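Local coordinates for protein alpha-L-rhamnosidase (Streptomyces avermitilis, PDB 3W5M) that hydrolyses terminal non-reducing alpha-L-rhamnose residues from alpha-L-rhamnosides, including citrus flavonoids such as naringin and the arabinogalactan-protein gum arabic, at residues A[341-346]-A[565-570]; A[383-386]-A[391-394]; A[718-723]-A[776-781]; A[810-815]-A[841-846]; A[835-840]-A[867-872]. One frame throughout, in Å; residues are numbered along the deposited sequence.

Interaction 1: A[341-346]-A[565-570]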
# COMPACT_ATOMS: atom_id res chain seq x y z
N ASP A 341 -7.18 -12.80 5.66
CA ASP A 341 -6.82 -11.41 5.35
C ASP A 341 -5.72 -11.00 6.30
O ASP A 341 -5.62 -11.52 7.40
CB ASP A 341 -8.01 -10.45 5.52
CG ASP A 341 -9.14 -10.68 4.51
OD1 ASP A 341 -9.01 -11.47 3.54
OD2 ASP A 341 -10.18 -9.98 4.67
N GLN A 342 -4.92 -10.02 5.88
CA GLN A 342 -3.89 -9.44 6.73
C GLN A 342 -4.19 -7.94 6.82
O GLN A 342 -4.69 -7.36 5.86
CB GLN A 342 -2.53 -9.62 6.09
CG GLN A 342 -2.18 -11.07 5.74
CD GLN A 342 -1.94 -11.93 6.98
OE1 GLN A 342 -1.54 -11.44 8.04
NE2 GLN A 342 -2.20 -13.24 6.86
N LEU A 343 -3.85 -7.32 7.96
CA LEU A 343 -4.00 -5.86 8.10
C LEU A 343 -5.41 -5.34 7.80
O LEU A 343 -5.57 -4.25 7.25
CB LEU A 343 -2.94 -5.15 7.22
CG LEU A 343 -1.52 -5.68 7.32
CD1 LEU A 343 -0.66 -4.94 6.29
CD2 LEU A 343 -0.98 -5.41 8.71
N ALA A 344 -6.44 -6.12 8.15
CA ALA A 344 -7.83 -5.73 7.90
C ALA A 344 -8.12 -4.61 8.87
O ALA A 344 -7.71 -4.69 10.02
CB ALA A 344 -8.77 -6.90 8.18
N PRO A 345 -8.91 -3.59 8.47
CA PRO A 345 -9.73 -3.41 7.30
C PRO A 345 -9.00 -2.61 6.20
O PRO A 345 -9.59 -2.39 5.16
CB PRO A 345 -10.91 -2.60 7.84
CG PRO A 345 -10.33 -1.75 8.91
CD PRO A 345 -9.14 -2.53 9.47
N GLY A 346 -7.77 -2.18 6.45
CA GLY A 346 -7.07 -1.35 5.45
C GLY A 346 -7.21 0.13 5.79
O GLY A 346 -7.86 0.47 6.77
N PHE A 565 0.53 -7.37 12.84
CA PHE A 565 0.09 -5.96 12.75
C PHE A 565 1.18 -5.00 12.36
O PHE A 565 1.23 -3.82 12.80
CB PHE A 565 -0.60 -5.57 14.06
CG PHE A 565 -1.77 -6.45 14.38
CD1 PHE A 565 -2.87 -6.47 13.52
CD2 PHE A 565 -1.75 -7.30 15.50
CE1 PHE A 565 -3.96 -7.29 13.78
CE2 PHE A 565 -2.85 -8.10 15.77
CZ PHE A 565 -3.95 -8.11 14.91
N THR A 566 2.09 -5.51 11.54
CA THR A 566 3.17 -4.66 11.01
C THR A 566 3.50 -5.19 9.63
O THR A 566 3.05 -6.27 9.26
CB THR A 566 4.44 -4.69 11.91
OG1 THR A 566 5.36 -3.72 11.41
CG2 THR A 566 5.10 -6.05 11.86
N PHE A 567 4.24 -4.42 8.84
CA PHE A 567 4.83 -4.94 7.61
C PHE A 567 6.09 -4.17 7.29
O PHE A 567 6.23 -3.04 7.74
CB PHE A 567 3.86 -4.93 6.40
CG PHE A 567 3.53 -3.56 5.86
CD1 PHE A 567 2.43 -2.84 6.36
CD2 PHE A 567 4.23 -3.04 4.77
CE1 PHE A 567 2.11 -1.59 5.82
CE2 PHE A 567 3.92 -1.79 4.24
CZ PHE A 567 2.85 -1.08 4.75
N HIS A 568 7.00 -4.80 6.55
CA HIS A 568 8.26 -4.15 6.21
C HIS A 568 8.58 -4.40 4.74
O HIS A 568 8.06 -5.35 4.12
CB HIS A 568 9.42 -4.69 7.06
CG HIS A 568 9.02 -5.12 8.45
ND1 HIS A 568 8.66 -4.22 9.43
CD2 HIS A 568 8.96 -6.35 9.02
CE1 HIS A 568 8.36 -4.88 10.54
NE2 HIS A 568 8.55 -6.18 10.32
N GLY A 569 9.44 -3.56 4.20
CA GLY A 569 10.00 -3.74 2.85
C GLY A 569 11.47 -4.11 2.98
O GLY A 569 12.25 -3.38 3.60
N PHE A 570 11.85 -5.27 2.45
CA PHE A 570 13.19 -5.83 2.74
C PHE A 570 13.51 -6.99 1.85
O PHE A 570 12.61 -7.69 1.35
CB PHE A 570 13.24 -6.36 4.20
CG PHE A 570 12.27 -7.47 4.47
CD1 PHE A 570 10.91 -7.21 4.67
CD2 PHE A 570 12.72 -8.78 4.60
CE1 PHE A 570 10.03 -8.25 4.94
CE2 PHE A 570 11.85 -9.81 4.88
CZ PHE A 570 10.50 -9.56 5.03
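T566, which L343 touches on its main-chain side, has its OG1 gripped by two backbone carbonyls, those of D432 and L433. This hydroxyl takes no part in the contact with L343, which is apolar. L343 carries the side of the loop 341-346 alone. Its CG lies anti to the carbonyl carbon (chi1 -47°), and the two methyls at the end of the chain reach different residues. CD1 packs against F567 CD1 at 3.7 Å, and the two side chains cross at about a right angle. CD2 lies over the backbone of the other segment, 4.2 Å from F565 CA and also 4.2 Å from T566 O. F567 points toward L343. R637 makes a cation-pi contact with the F567 ring and a hydrogen bond to F567 O. The F565 ring leads from its backbone to strands 328-333 and 368-377. All the touching residues are buried. The side chain of F567 is about 9 Å from that of D630, which binds rhamnose. The contact joins a loop of the family's N-terminal domain to the loop entering strand 568-570 of its concanavalin-like domain, a buried interdomain seam close to the catalytic pocket.

Interaction 2: A[383-386]-A[391-394]; sequences GNVG and HQYG
V385 and Q392 meet where the long loop between helix 379-382 and strand 398-407 doubles back on itself. The segments 383-386 and 391-394 are the two arms of this fold-back, and neither has regular secondary structure. The tight part is apolar. Q392 CG lies 3.7 Å from V385 CB and 3.8 Å from V385 CG2, and the two side chains cross obliquely. V385 is buried and points toward the other arm. The Q392 chain bends at its second torsion (chi2 -59°), and its amide belongs to the loop tip: NE2 bonds to G389 O and weakly to F388 O. The other part of the contact is looser. G383 O and H391 N stand 4.0 Å apart, and the two backbones do not meet directly there. H391 and Q392 are partly exposed here. Backbone bonds from H391 to A382 and from Y393 to Y381 tie the second arm to the helix 379-382. The side chain of V385 is about 9 Å from that of E636, the inferred proton donor. A single water bridges the arms: it donates to G383 O at 2.7 Å and accepts from Q392 N, also at 2.7 Å.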
# COMPACT_ATOMS: atom_id res chain seq x y z
N GLY A 383 -1.63 4.28 15.04
CA GLY A 383 -0.18 4.05 15.13
C GLY A 383 0.59 5.04 14.28
O GLY A 383 -0.01 5.95 13.67
N ASN A 384 1.93 4.91 14.26
CA ASN A 384 2.75 5.80 13.40
C ASN A 384 2.35 5.73 11.93
O ASN A 384 2.13 4.65 11.38
CB ASN A 384 4.24 5.47 13.52
CG ASN A 384 4.80 5.77 14.89
OD1 ASN A 384 4.46 6.80 15.50
ND2 ASN A 384 5.67 4.87 15.38
N VAL A 385 2.28 6.88 11.26
CA VAL A 385 1.89 6.96 9.86
C VAL A 385 2.88 7.92 9.24
O VAL A 385 3.05 9.05 9.74
CB VAL A 385 0.45 7.52 9.70
CG1 VAL A 385 0.14 7.84 8.24
CG2 VAL A 385 -0.58 6.55 10.27
N GLY A 386 3.54 7.47 8.18
CA GLY A 386 4.55 8.27 7.46
C GLY A 386 5.58 8.89 8.41
O GLY A 386 6.07 8.23 9.33
N HIS A 391 -1.51 8.50 16.34
CA HIS A 391 -2.79 9.15 16.65
C HIS A 391 -3.28 10.09 15.54
O HIS A 391 -3.80 11.16 15.83
CB HIS A 391 -2.71 9.89 17.99
CG HIS A 391 -2.21 9.03 19.10
ND1 HIS A 391 -1.49 9.52 20.17
CD2 HIS A 391 -2.30 7.69 19.29
CE1 HIS A 391 -1.18 8.53 20.98
NE2 HIS A 391 -1.66 7.40 20.47
N GLN A 392 -3.09 9.69 14.29
CA GLN A 392 -3.58 10.50 13.16
C GLN A 392 -5.11 10.63 13.16
O GLN A 392 -5.63 11.68 12.83
CB GLN A 392 -3.07 9.98 11.82
CG GLN A 392 -1.54 9.98 11.68
CD GLN A 392 -0.94 11.35 11.84
OE1 GLN A 392 -1.50 12.35 11.37
NE2 GLN A 392 0.22 11.42 12.48
N TYR A 393 -5.82 9.58 13.55
CA TYR A 393 -7.28 9.61 13.51
C TYR A 393 -7.94 9.46 14.89
O TYR A 393 -9.10 9.85 15.10
CB TYR A 393 -7.83 8.53 12.56
CG TYR A 393 -7.36 8.65 11.12
CD1 TYR A 393 -6.20 8.04 10.70
CD2 TYR A 393 -8.09 9.38 10.18
CE1 TYR A 393 -5.77 8.12 9.39
CE2 TYR A 393 -7.67 9.51 8.87
CZ TYR A 393 -6.52 8.87 8.46
OH TYR A 393 -6.09 8.97 7.16
N GLY A 394 -7.22 8.85 15.81
CA GLY A 394 -7.75 8.60 17.15
C GLY A 394 -6.65 8.03 18.02
O GLY A 394 -5.54 7.74 17.53
O HOH W 1 -2.38 7.19 13.41

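Interaction 3: A[718-723]-A[776-781]; sequences DALPSV and TELGKD
L720 leans out of helix 713-732 toward the end of helix 756-777 and meets L778 and K780 there. Its CB is 4.4 Å from L778 CD1, at the margin of the contact. CG stands anti to the backbone N (chi1 -167°) and makes no close approach of its own to the other segment. The branches then part. L720 CD1 stays with its own helix, 4.3 Å from V723 CG1 in the next turn. CD2 goes across: it lies 3.7 Å from K780 CD and 3.9 Å from L778 CD1. It thus touches both a leucine methyl and the aliphatic part of a lysine. L720 runs past each of these side chains in the opposite direction. M774, one turn back in helix 756-777, also touches L720, which is buried. Both helices belong to the six-hairpin glycosidase domain, the (alpha/alpha)6-barrel of this enzyme. Helix 756-777 ends in a Schellman motif. G779 takes positive phi there, and its N bonds back to T776 O at 3.1 Å. The turn brings L778 and K780 to the same side of the chain end, both pointing toward L720. K780 is exposed, and its chain runs extended as far as CE before it bends at NZ. On the other segment the helix is kinked where the N of P721 and of S722 make no bond to the turn before; the proline has no N-H to give. A719 O accepts V723 N and also S722 OG. The hydroxyl donates at 2.7 Å, in the carbonyl plane and on a lone pair.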
# COMPACT_ATOMS: atom_id res chain seq x y z
N ASP A 718 -17.80 8.46 -12.32
CA ASP A 718 -17.61 8.81 -10.93
C ASP A 718 -16.50 9.86 -10.73
O ASP A 718 -16.49 10.54 -9.72
CB ASP A 718 -17.26 7.54 -10.11
CG ASP A 718 -18.47 6.63 -9.90
OD1 ASP A 718 -19.63 7.05 -10.11
OD2 ASP A 718 -18.26 5.46 -9.52
N ALA A 719 -15.61 9.99 -11.72
CA ALA A 719 -14.43 10.88 -11.65
C ALA A 719 -14.76 12.23 -12.26
O ALA A 719 -14.25 13.25 -11.83
CB ALA A 719 -13.25 10.26 -12.38
N LEU A 720 -15.66 12.25 -13.25
CA LEU A 720 -15.79 13.49 -14.05
C LEU A 720 -16.13 14.78 -13.27
O LEU A 720 -15.47 15.78 -13.50
CB LEU A 720 -16.66 13.28 -15.33
CG LEU A 720 -16.60 14.41 -16.37
CD1 LEU A 720 -15.19 14.67 -16.88
CD2 LEU A 720 -17.56 14.11 -17.53
N PRO A 721 -17.07 14.75 -12.29
CA PRO A 721 -17.31 15.97 -11.48
C PRO A 721 -16.10 16.49 -10.69
O PRO A 721 -15.88 17.71 -10.60
CB PRO A 721 -18.45 15.55 -10.53
CG PRO A 721 -19.11 14.41 -11.25
CD PRO A 721 -18.01 13.67 -11.93
N SER A 722 -15.30 15.58 -10.12
CA SER A 722 -14.04 15.99 -9.43
C SER A 722 -13.03 16.57 -10.42
O SER A 722 -12.28 17.48 -10.08
CB SER A 722 -13.41 14.82 -8.65
OG SER A 722 -12.91 13.83 -9.53
N VAL A 723 -13.04 16.05 -11.65
CA VAL A 723 -12.16 16.51 -12.74
C VAL A 723 -12.57 17.96 -13.11
O VAL A 723 -11.70 18.83 -13.21
CB VAL A 723 -12.22 15.56 -13.95
CG1 VAL A 723 -11.58 16.18 -15.20
CG2 VAL A 723 -11.51 14.25 -13.62
N THR A 776 -16.79 12.85 -23.88
CA THR A 776 -17.10 12.20 -25.16
C THR A 776 -17.49 10.72 -24.96
O THR A 776 -18.54 10.29 -25.42
CB THR A 776 -15.93 12.36 -26.16
OG1 THR A 776 -15.75 13.75 -26.44
CG2 THR A 776 -16.18 11.63 -27.46
N GLU A 777 -16.67 9.96 -24.24
CA GLU A 777 -17.02 8.56 -23.97
C GLU A 777 -18.34 8.40 -23.23
O GLU A 777 -19.05 7.42 -23.44
CB GLU A 777 -15.90 7.85 -23.21
CG GLU A 777 -14.58 7.79 -23.99
CD GLU A 777 -14.67 7.03 -25.31
OE1 GLU A 777 -15.13 5.87 -25.32
OE2 GLU A 777 -14.27 7.58 -26.36
N LEU A 778 -18.68 9.34 -22.37
CA LEU A 778 -19.91 9.27 -21.58
C LEU A 778 -21.13 9.87 -22.30
O LEU A 778 -22.19 9.95 -21.70
CB LEU A 778 -19.73 9.99 -20.24
CG LEU A 778 -18.71 9.37 -19.28
CD1 LEU A 778 -18.47 10.31 -18.10
CD2 LEU A 778 -19.22 8.04 -18.79
N GLY A 779 -20.95 10.31 -23.55
CA GLY A 779 -22.03 10.97 -24.32
C GLY A 779 -22.45 12.30 -23.72
O GLY A 779 -23.58 12.72 -23.89
N LYS A 780 -21.55 12.96 -23.00
CA LYS A 780 -21.82 14.27 -22.43
C LYS A 780 -21.31 15.34 -23.40
O LYS A 780 -20.67 15.01 -24.40
CB LYS A 780 -21.15 14.41 -21.07
CG LYS A 780 -21.80 13.61 -19.95
CD LYS A 780 -21.13 13.90 -18.62
CE LYS A 780 -21.87 13.24 -17.47
NZ LYS A 780 -22.89 14.13 -16.84
N ASP A 781 -21.60 16.60 -23.10
CA ASP A 781 -21.16 17.72 -23.94
C ASP A 781 -19.67 18.06 -23.72
O ASP A 781 -19.30 18.61 -22.69
CB ASP A 781 -22.04 18.95 -23.68
CG ASP A 781 -21.64 20.15 -24.55
OD1 ASP A 781 -21.06 19.94 -25.64
OD2 ASP A 781 -21.92 21.30 -24.13

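Interaction 4: A[810-815]-A[841-846]; sequences DTQSAY and EAKDWH
The Schellman end of helix 829-842 meets the start of helix 812-820 through Q812 and H846. D844 has positive phi and is the C-prime residue of that motif, and its N bonds to E841 O. The chain then runs on to H846, whose carbonyl receives the one hydrogen bond between the segments. Q812 NE2 donates to H846 O at 3.2 Å with an almost straight N-H...O angle of 172°. The acceptor lies in the amide plane of Q812, and the donor lies in the carbonyl plane of H846. Q812 reaches this far because its chain is extended beyond CG (chi2 -169°). Its OE1 accepts from S848 N, so both ends of the amide are used and its rotation is fixed. K843 CG rests beside NE2 at 4.0 Å. With a leucine in this position, H846 O would probably lose its amide donor and S848 N its acceptor. H846 is fixed by its ring as well. ND1 donates to K843 O at 2.9 Å, tilted out of the ring plane, and NE2 bonds with T878 OG1. On the other side T811 is the N-cap of helix 812-820: its OG1 accepts A814 N at 3.0 Å. Q812 N bonds to D752 OD2. Y815 OH gives a 2.6 Å bond to D810 OD1 on the anti side of the carboxylate. The whole is a capped helix start tied by a glutamine amide to the chain that leaves a Schellman-terminated helix of the (alpha/alpha)6-barrel.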
# COMPACT_ATOMS: atom_id res chain seq x y z
N ASP A 810 14.93 23.19 -22.83
CA ASP A 810 15.71 22.37 -23.73
C ASP A 810 16.16 21.07 -23.04
O ASP A 810 17.28 20.59 -23.25
CB ASP A 810 16.89 23.18 -24.30
CG ASP A 810 17.51 22.56 -25.55
OD1 ASP A 810 16.76 22.01 -26.39
OD2 ASP A 810 18.75 22.63 -25.71
N THR A 811 15.26 20.49 -22.24
CA THR A 811 15.52 19.23 -21.56
C THR A 811 14.90 18.06 -22.31
O THR A 811 13.98 18.26 -23.11
CB THR A 811 14.99 19.24 -20.11
OG1 THR A 811 13.59 19.49 -20.10
CG2 THR A 811 15.69 20.32 -19.28
N GLN A 812 15.39 16.85 -22.05
CA GLN A 812 14.78 15.65 -22.62
C GLN A 812 13.28 15.62 -22.27
O GLN A 812 12.43 15.41 -23.15
CB GLN A 812 15.51 14.38 -22.14
CG GLN A 812 16.91 14.20 -22.70
CD GLN A 812 17.49 12.83 -22.43
OE1 GLN A 812 16.76 11.90 -22.08
NE2 GLN A 812 18.80 12.68 -22.57
N SER A 813 12.96 15.87 -21.00
CA SER A 813 11.57 15.86 -20.52
C SER A 813 10.69 16.94 -21.13
O SER A 813 9.52 16.69 -21.38
CB SER A 813 11.50 15.92 -18.99
OG SER A 813 11.84 14.65 -18.50
N ALA A 814 11.27 18.12 -21.39
CA ALA A 814 10.57 19.21 -22.09
C ALA A 814 10.03 18.77 -23.45
O ALA A 814 8.91 19.14 -23.81
CB ALA A 814 11.47 20.44 -22.24
N TYR A 815 10.80 17.97 -24.18
CA TYR A 815 10.34 17.50 -25.48
C TYR A 815 9.42 16.31 -25.34
O TYR A 815 8.38 16.25 -26.00
CB TYR A 815 11.53 17.17 -26.37
CG TYR A 815 12.30 18.43 -26.66
CD1 TYR A 815 11.71 19.48 -27.37
CD2 TYR A 815 13.61 18.59 -26.19
CE1 TYR A 815 12.41 20.64 -27.63
CE2 TYR A 815 14.32 19.76 -26.45
CZ TYR A 815 13.71 20.77 -27.15
OH TYR A 815 14.41 21.94 -27.40
N GLU A 841 21.64 11.44 -27.78
CA GLU A 841 22.94 11.17 -28.40
C GLU A 841 24.08 11.89 -27.66
O GLU A 841 25.11 11.28 -27.38
CB GLU A 841 22.92 11.58 -29.88
CG GLU A 841 24.07 11.03 -30.72
CD GLU A 841 24.17 11.71 -32.08
OE1 GLU A 841 24.12 12.96 -32.12
OE2 GLU A 841 24.32 11.01 -33.10
N ALA A 842 23.85 13.16 -27.31
CA ALA A 842 24.83 13.97 -26.58
C ALA A 842 25.17 13.43 -25.19
O ALA A 842 26.26 13.70 -24.66
CB ALA A 842 24.36 15.42 -26.48
N LYS A 843 24.24 12.69 -24.59
CA LYS A 843 24.47 12.08 -23.29
C LYS A 843 25.00 10.66 -23.45
O LYS A 843 24.83 9.83 -22.54
CB LYS A 843 23.17 12.06 -22.47
CG LYS A 843 22.72 13.42 -21.93
CD LYS A 843 23.91 14.35 -21.68
CE LYS A 843 23.72 15.23 -20.45
NZ LYS A 843 22.29 15.53 -20.17
N ASP A 844 25.64 10.38 -24.59
CA ASP A 844 26.17 9.05 -24.92
C ASP A 844 25.08 7.96 -24.88
O ASP A 844 25.29 6.83 -24.38
CB ASP A 844 27.39 8.70 -24.03
CG ASP A 844 28.12 7.44 -24.50
OD1 ASP A 844 28.25 7.24 -25.73
OD2 ASP A 844 28.56 6.66 -23.62
N TRP A 845 23.92 8.31 -25.43
CA TRP A 845 22.75 7.45 -25.54
C TRP A 845 22.25 7.03 -24.15
O TRP A 845 22.10 5.84 -23.87
CB TRP A 845 23.04 6.22 -26.42
CG TRP A 845 23.55 6.57 -27.79
CD1 TRP A 845 24.83 6.43 -28.25
CD2 TRP A 845 22.78 7.12 -28.87
NE1 TRP A 845 24.91 6.85 -29.56
CE2 TRP A 845 23.67 7.28 -29.97
CE3 TRP A 845 21.44 7.49 -29.03
CZ2 TRP A 845 23.25 7.79 -31.21
CZ3 TRP A 845 21.02 8.00 -30.26
CH2 TRP A 845 21.92 8.15 -31.33
N HIS A 846 22.06 8.01 -23.29
CA HIS A 846 21.44 7.80 -21.97
C HIS A 846 20.28 8.76 -21.81
O HIS A 846 20.31 9.90 -22.28
CB HIS A 846 22.42 8.04 -20.80
CG HIS A 846 23.54 7.04 -20.71
ND1 HIS A 846 24.68 7.15 -21.47
CD2 HIS A 846 23.70 5.95 -19.94
CE1 HIS A 846 25.49 6.14 -21.18
NE2 HIS A 846 24.92 5.40 -20.25

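Interaction 5: A[835-840]-A[867-872]; sequences RLVALI and TDVAYR
V869 lies opposite V837 and I840, and these three side chains make the whole contact between helices 829-842 and 867-875. V869 CG2 meets V837 CG1 at 4.3 Å. Its other methyl, CG1, meets I840 CD1 at 4.4 Å. V869 points toward helix 829-842 and uses one branch on each partner. V837 and I840 are three residues apart, so they share one face of their helix. The I840 chain is extended to CD1 (chi2 176°), which carries its last methyl across to V869. The packing is apolar and not especially close. The next shell fills in around it. L861 of helix 854-863 touches V869 and also L836. H866 touches V837, and Q812 touches I840. Backbone bonds keep the faces in place: I840 N to L836 O at 3.0 Å, and Y871 N to T867 O at 2.9 Å. V869 N lies in the first turn of its helix and donates to D868 OD1 at 2.7 Å, met from above the carboxylate plane with a bent angle of 132°. Further out, L839 CD2 sits 3.6 Å over one face of the R835 guanidinium, whose NH2 forms a salt bridge with D810 OD2, and R872 makes a cation-pi contact with W845. Helices 829-842, 854-863 and 867-875 thus pack through aliphatic side chains, the helix-to-helix packing that builds the (alpha/alpha)6-barrel.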
# COMPACT_ATOMS: atom_id res chain seq x y z
N ARG A 835 15.50 17.10 -31.98
CA ARG A 835 16.18 17.73 -30.86
C ARG A 835 16.26 16.80 -29.62
O ARG A 835 17.24 16.83 -28.89
CB ARG A 835 15.49 19.05 -30.50
CG ARG A 835 16.18 19.87 -29.42
CD ARG A 835 17.67 20.04 -29.71
NE ARG A 835 18.39 20.80 -28.70
CZ ARG A 835 19.71 20.77 -28.54
NH1 ARG A 835 20.46 20.01 -29.34
NH2 ARG A 835 20.30 21.48 -27.60
N LEU A 836 15.22 15.99 -29.41
CA LEU A 836 15.19 15.03 -28.32
C LEU A 836 16.26 13.99 -28.52
O LEU A 836 17.05 13.70 -27.61
CB LEU A 836 13.81 14.35 -28.24
CG LEU A 836 13.65 13.22 -27.22
CD1 LEU A 836 13.89 13.70 -25.77
CD2 LEU A 836 12.25 12.63 -27.40
N VAL A 837 16.28 13.44 -29.73
CA VAL A 837 17.25 12.44 -30.12
C VAL A 837 18.67 13.01 -30.01
O VAL A 837 19.60 12.29 -29.63
CB VAL A 837 16.98 11.93 -31.55
CG1 VAL A 837 18.08 10.99 -32.01
CG2 VAL A 837 15.64 11.21 -31.60
N ALA A 838 18.81 14.29 -30.33
CA ALA A 838 20.10 14.97 -30.28
C ALA A 838 20.61 15.05 -28.84
O ALA A 838 21.80 14.82 -28.59
CB ALA A 838 20.00 16.37 -30.89
N LEU A 839 19.70 15.35 -27.91
CA LEU A 839 20.02 15.43 -26.48
C LEU A 839 20.39 14.07 -25.89
O LEU A 839 21.29 13.99 -25.05
CB LEU A 839 18.90 16.09 -25.68
CG LEU A 839 18.49 17.53 -25.98
CD1 LEU A 839 17.22 17.88 -25.24
CD2 LEU A 839 19.58 18.53 -25.59
N ILE A 840 19.71 13.02 -26.35
CA ILE A 840 20.02 11.64 -25.96
C ILE A 840 21.40 11.20 -26.48
O ILE A 840 22.23 10.66 -25.74
CB ILE A 840 18.91 10.66 -26.42
CG1 ILE A 840 17.59 10.99 -25.69
CG2 ILE A 840 19.34 9.21 -26.20
CD1 ILE A 840 16.38 10.16 -26.11
N THR A 867 12.10 4.09 -32.80
CA THR A 867 12.10 2.84 -32.05
C THR A 867 13.52 2.31 -31.83
O THR A 867 13.82 1.79 -30.76
CB THR A 867 11.20 1.77 -32.71
OG1 THR A 867 9.84 2.20 -32.59
CG2 THR A 867 11.33 0.40 -32.00
N ASP A 868 14.38 2.45 -32.84
CA ASP A 868 15.78 2.04 -32.72
C ASP A 868 16.52 2.72 -31.55
O ASP A 868 17.28 2.06 -30.84
CB ASP A 868 16.53 2.24 -34.05
CG ASP A 868 16.55 3.70 -34.50
OD1 ASP A 868 15.78 4.53 -33.96
OD2 ASP A 868 17.35 4.02 -35.40
N VAL A 869 16.27 4.01 -31.37
CA VAL A 869 16.76 4.81 -30.24
C VAL A 869 16.13 4.35 -28.92
O VAL A 869 16.78 4.35 -27.87
CB VAL A 869 16.46 6.30 -30.45
CG1 VAL A 869 16.80 7.13 -29.22
CG2 VAL A 869 17.23 6.82 -31.66
N ALA A 870 14.85 3.99 -28.97
CA ALA A 870 14.17 3.49 -27.77
C ALA A 870 14.86 2.23 -27.31
O ALA A 870 15.14 2.08 -26.11
CB ALA A 870 12.69 3.25 -28.05
N TYR A 871 15.16 1.33 -28.25
CA TYR A 871 15.85 0.09 -27.91
C TYR A 871 17.23 0.37 -27.33
O TYR A 871 17.67 -0.35 -26.43
CB TYR A 871 15.94 -0.84 -29.10
CG TYR A 871 14.77 -1.80 -29.23
CD1 TYR A 871 14.67 -2.92 -28.39
CD2 TYR A 871 13.77 -1.60 -30.19
CE1 TYR A 871 13.62 -3.80 -28.50
CE2 TYR A 871 12.71 -2.48 -30.32
CZ TYR A 871 12.64 -3.58 -29.46
OH TYR A 871 11.62 -4.47 -29.57
N ARG A 872 17.90 1.40 -27.83
CA ARG A 872 19.24 1.74 -27.38
C ARG A 872 19.21 2.09 -25.89
O ARG A 872 20.00 1.56 -25.09
CB ARG A 872 19.83 2.90 -28.20
CG ARG A 872 21.31 3.16 -27.97
CD ARG A 872 22.22 2.15 -28.68
NE ARG A 872 23.61 2.61 -28.73
CZ ARG A 872 24.12 3.36 -29.71
NH1 ARG A 872 23.38 3.74 -30.74
NH2 ARG A 872 25.39 3.74 -29.65

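In the fold
Interactions 1 and 2 lie nearest the catalytic pocket, with centres about 15 Å apart, and both are made by loops. Interaction 1 is fully buried and apolar, whereas interaction 2 is partly buried and uses a water. Interactions 3, 4 and 5 belong to the helical barrel, away from the annotated sites. Interaction 3 stands apart, about 37 Å from the other two between centres, and is partly exposed, with a lysine chain at its edge. Interactions 4 and 5 touch and share helix 829-842. Interaction 4 is polar and holds the end of that helix; interaction 5 is aliphatic and holds its flank. A probable hydrogen bond from W845 N to I840 O links them.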